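Putative trimethylamine methyltransferase (PDB 4YYC) probably acts as a methyltransferase of the trimethylamine methyltransferase family. Local coordinates at residues R154-K166 against S176-A188. Numbering follows the deposited sequence.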
# COMPACT_ATOMS: atom_id res chain seq x y z
N ARG A 154 29.50 1.07 2.04
CA ARG A 154 30.72 0.54 2.67
C ARG A 154 30.35 -0.48 3.72
O ARG A 154 29.20 -0.53 4.16
CB ARG A 154 31.51 1.68 3.25
CG ARG A 154 30.76 2.50 4.28
CD ARG A 154 31.68 3.41 5.08
NE ARG A 154 30.92 4.25 5.99
CZ ARG A 154 30.39 3.84 7.15
NH1 ARG A 154 30.52 2.58 7.58
NH2 ARG A 154 29.69 4.68 7.88
N TYR A 155 31.32 -1.27 4.20
CA TYR A 155 31.00 -2.19 5.30
C TYR A 155 30.56 -1.44 6.52
O TYR A 155 31.09 -0.35 6.84
CB TYR A 155 32.24 -3.05 5.69
CG TYR A 155 32.50 -4.11 4.68
CD1 TYR A 155 31.72 -5.22 4.67
CD2 TYR A 155 33.48 -3.98 3.72
CE1 TYR A 155 31.93 -6.23 3.74
CE2 TYR A 155 33.68 -4.98 2.77
CZ TYR A 155 32.89 -6.09 2.81
OH TYR A 155 33.01 -7.13 1.93
N ALA A 156 29.56 -1.98 7.17
CA ALA A 156 29.03 -1.43 8.42
C ALA A 156 30.02 -1.60 9.57
O ALA A 156 30.78 -2.56 9.59
CB ALA A 156 27.76 -2.18 8.76
N THR A 157 29.96 -0.67 10.53
CA THR A 157 30.83 -0.67 11.70
C THR A 157 30.00 -0.61 12.96
O THR A 157 28.79 -0.40 12.93
CB THR A 157 31.72 0.58 11.71
OG1 THR A 157 30.90 1.75 11.83
CG2 THR A 157 32.57 0.65 10.45
N ILE A 158 30.68 -0.80 14.10
CA ILE A 158 29.97 -0.63 15.38
C ILE A 158 29.44 0.77 15.57
O ILE A 158 28.42 0.95 16.23
CB ILE A 158 30.87 -1.11 16.54
CG1 ILE A 158 30.07 -1.22 17.84
CG2 ILE A 158 32.09 -0.24 16.69
CD1 ILE A 158 29.01 -2.29 17.86
N GLU A 159 30.14 1.78 15.06
CA GLU A 159 29.62 3.14 15.10
C GLU A 159 28.28 3.23 14.35
O GLU A 159 27.30 3.82 14.85
CB GLU A 159 30.63 4.14 14.54
CG GLU A 159 30.13 5.55 14.67
CD GLU A 159 31.17 6.59 14.32
OE1 GLU A 159 32.40 6.28 14.23
OE2 GLU A 159 30.73 7.72 14.08
N ASP A 160 28.18 2.60 13.16
CA ASP A 160 26.91 2.57 12.47
C ASP A 160 25.85 1.83 13.26
O ASP A 160 24.68 2.25 13.33
CB ASP A 160 27.01 1.88 11.10
CG ASP A 160 27.93 2.56 10.17
OD1 ASP A 160 27.74 3.77 9.92
OD2 ASP A 160 28.84 1.86 9.66
N PHE A 161 26.23 0.69 13.84
CA PHE A 161 25.29 -0.09 14.67
C PHE A 161 24.69 0.81 15.76
O PHE A 161 23.48 0.93 15.94
CB PHE A 161 26.04 -1.26 15.30
CG PHE A 161 25.16 -2.30 15.93
CD1 PHE A 161 24.59 -2.13 17.21
CD2 PHE A 161 24.83 -3.45 15.23
CE1 PHE A 161 23.75 -3.10 17.74
CE2 PHE A 161 24.00 -4.40 15.76
CZ PHE A 161 23.46 -4.21 17.03
N ARG A 162 25.58 1.51 16.45
CA ARG A 162 25.12 2.42 17.49
C ARG A 162 24.22 3.52 16.93
O ARG A 162 23.19 3.84 17.54
CB ARG A 162 26.30 3.02 18.23
CG ARG A 162 26.96 2.00 19.12
CD ARG A 162 28.25 2.53 19.65
NE ARG A 162 28.85 1.61 20.59
CZ ARG A 162 29.97 1.89 21.25
NH1 ARG A 162 30.64 3.05 21.08
NH2 ARG A 162 30.42 0.99 22.12
N ASN A 163 24.58 4.08 15.79
CA ASN A 163 23.73 5.10 15.18
C ASN A 163 22.31 4.57 14.90
O ASN A 163 21.33 5.29 15.11
CB ASN A 163 24.34 5.67 13.92
CG ASN A 163 25.50 6.60 14.20
OD1 ASN A 163 25.63 7.13 15.31
ND2 ASN A 163 26.33 6.83 13.19
N PHE A 164 22.20 3.36 14.38
CA PHE A 164 20.89 2.77 14.11
C PHE A 164 20.13 2.51 15.39
O PHE A 164 18.92 2.72 15.41
CB PHE A 164 20.95 1.54 13.23
CG PHE A 164 21.18 1.86 11.75
CD1 PHE A 164 20.15 2.38 10.97
CD2 PHE A 164 22.40 1.59 11.12
CE1 PHE A 164 20.35 2.68 9.63
CE2 PHE A 164 22.61 1.92 9.76
CZ PHE A 164 21.58 2.49 9.05
N VAL A 165 20.82 2.06 16.45
CA VAL A 165 20.17 1.92 17.72
C VAL A 165 19.62 3.27 18.21
O VAL A 165 18.49 3.36 18.68
CB VAL A 165 21.04 1.24 18.76
CG1 VAL A 165 20.35 1.22 20.11
CG2 VAL A 165 21.31 -0.20 18.33
N LYS A 166 20.44 4.31 18.09
CA LYS A 166 20.01 5.65 18.46
C LYS A 166 18.78 6.12 17.67
O LYS A 166 17.83 6.64 18.24
CB LYS A 166 21.16 6.66 18.30
CG LYS A 166 22.36 6.43 19.22
CD LYS A 166 23.46 7.43 18.89
CE LYS A 166 24.61 7.32 19.85
NZ LYS A 166 25.76 8.20 19.53
N SER A 176 10.59 -1.51 18.90
CA SER A 176 11.72 -2.34 19.34
C SER A 176 13.01 -1.75 18.85
O SER A 176 13.07 -1.21 17.75
CB SER A 176 11.57 -3.72 18.74
OG SER A 176 12.72 -4.54 18.93
N SER A 177 14.06 -1.96 19.63
CA SER A 177 15.43 -1.61 19.27
C SER A 177 15.98 -2.50 18.17
O SER A 177 16.90 -2.12 17.45
CB SER A 177 16.33 -1.71 20.49
OG SER A 177 17.54 -1.00 20.33
N GLY A 178 15.44 -3.69 18.04
CA GLY A 178 15.92 -4.65 17.04
C GLY A 178 17.06 -5.55 17.53
O GLY A 178 17.23 -5.76 18.72
N GLY A 179 17.76 -6.10 16.54
CA GLY A 179 18.81 -7.06 16.76
C GLY A 179 20.03 -6.66 15.97
O GLY A 179 20.69 -5.68 16.30
N THR A 180 20.31 -7.36 14.90
CA THR A 180 21.49 -7.10 14.07
C THR A 180 21.15 -5.97 13.09
O THR A 180 20.98 -6.16 11.90
CB THR A 180 21.85 -8.38 13.32
OG1 THR A 180 22.06 -9.43 14.27
CG2 THR A 180 23.07 -8.22 12.45
N VAL A 181 21.09 -4.75 13.61
CA VAL A 181 20.67 -3.60 12.79
C VAL A 181 21.62 -3.39 11.62
O VAL A 181 21.21 -2.93 10.56
CB VAL A 181 20.45 -2.33 13.63
CG1 VAL A 181 19.33 -2.54 14.62
CG2 VAL A 181 21.71 -1.85 14.38
N CYS A 182 22.88 -3.76 11.84
CA CYS A 182 23.84 -4.03 10.77
C CYS A 182 24.89 -4.97 11.35
O CYS A 182 24.87 -5.22 12.53
CB CYS A 182 24.44 -2.75 10.22
SG CYS A 182 25.28 -1.70 11.43
N GLU A 183 25.74 -5.50 10.51
CA GLU A 183 26.80 -6.40 10.95
C GLU A 183 28.08 -5.61 11.11
O GLU A 183 28.66 -5.18 10.10
CB GLU A 183 26.96 -7.48 9.87
CG GLU A 183 27.89 -8.62 10.23
CD GLU A 183 27.33 -9.53 11.31
OE1 GLU A 183 26.12 -9.82 11.29
OE2 GLU A 183 28.13 -10.01 12.15
N PRO A 184 28.57 -5.39 12.34
CA PRO A 184 29.79 -4.52 12.50
C PRO A 184 31.08 -5.22 12.12
O PRO A 184 31.47 -6.21 12.77
CB PRO A 184 29.79 -4.16 13.99
CG PRO A 184 29.00 -5.22 14.63
CD PRO A 184 27.98 -5.75 13.65
N VAL A 185 31.74 -4.73 11.09
CA VAL A 185 32.90 -5.42 10.55
C VAL A 185 34.13 -5.24 11.41
O VAL A 185 35.12 -6.00 11.28
CB VAL A 185 33.18 -4.91 9.13
CG1 VAL A 185 33.88 -3.57 9.16
CG2 VAL A 185 33.96 -5.91 8.32
N ASP A 186 34.13 -4.22 12.25
CA ASP A 186 35.35 -3.77 12.95
C ASP A 186 35.49 -4.31 14.38
O ASP A 186 36.36 -3.86 15.15
CB ASP A 186 35.51 -2.25 12.88
CG ASP A 186 34.35 -1.47 13.46
OD1 ASP A 186 33.23 -2.02 13.63
OD2 ASP A 186 34.62 -0.27 13.67
N ILE A 187 34.71 -5.35 14.70
CA ILE A 187 34.88 -6.14 15.89
C ILE A 187 34.96 -7.60 15.43
O ILE A 187 34.20 -8.04 14.56
CB ILE A 187 33.76 -5.92 16.93
CG1 ILE A 187 33.67 -4.42 17.28
CG2 ILE A 187 34.02 -6.72 18.16
CD1 ILE A 187 32.50 -4.07 18.15
N ALA A 188 35.86 -8.36 16.06
CA ALA A 188 36.01 -9.77 15.67
C ALA A 188 34.72 -10.53 15.70
O ALA A 188 33.87 -10.32 16.57
CB ALA A 188 37.02 -10.45 16.56
O HOH W 1 33.18 1.97 14.47
O HOH W 2 16.62 1.48 19.86
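F161 lies across V181, whose CG2 methyl stands over the centre of the ring in a CH-pi contact, 3.6 Å from the ring centroid and 12° off its normal. With CG anti to the backbone N (chi1 -167°), the ring reaches from helix 158-170 across to the loop. At its edge, in plane, C182 O sits 3.2 Å from F161 CD2, a buried carbonyl without a hydrogen-bond partner. C182 SG packs against the first helical turn beside F161 N and CA, and lies 3.7 Å from A156 CB, just before the N-cap, while V181 CG2 also meets F164 CB. Where the helix starts, D186 OD1 accepts from I158 N through its syn lone pair (2.9 Å). V185 N donates to A156 O at 2.8 Å, and I187 CD1 packs against the I158 side chain. The P184-I187 type I turn thus clasps the helix N-terminus, where T157 and D160 form a capping box: D160 N donates to T157 OG1, and T157 N to D160 OD2. From the preceding strand, R154 grips D160 end-on, NH1 to OD2 (2.8 Å) and NH2 to OD1 (3.0 Å). With an alanine at D160 the carboxylate is gone, and the R154 guanidinium is likely to turn more freely while T157 N loses its capping acceptor. Farther out, Y404 OH bonds D160 OD1, D148 pairs with R154 NE, and M196 and S199 of helix 192-202 touch F161.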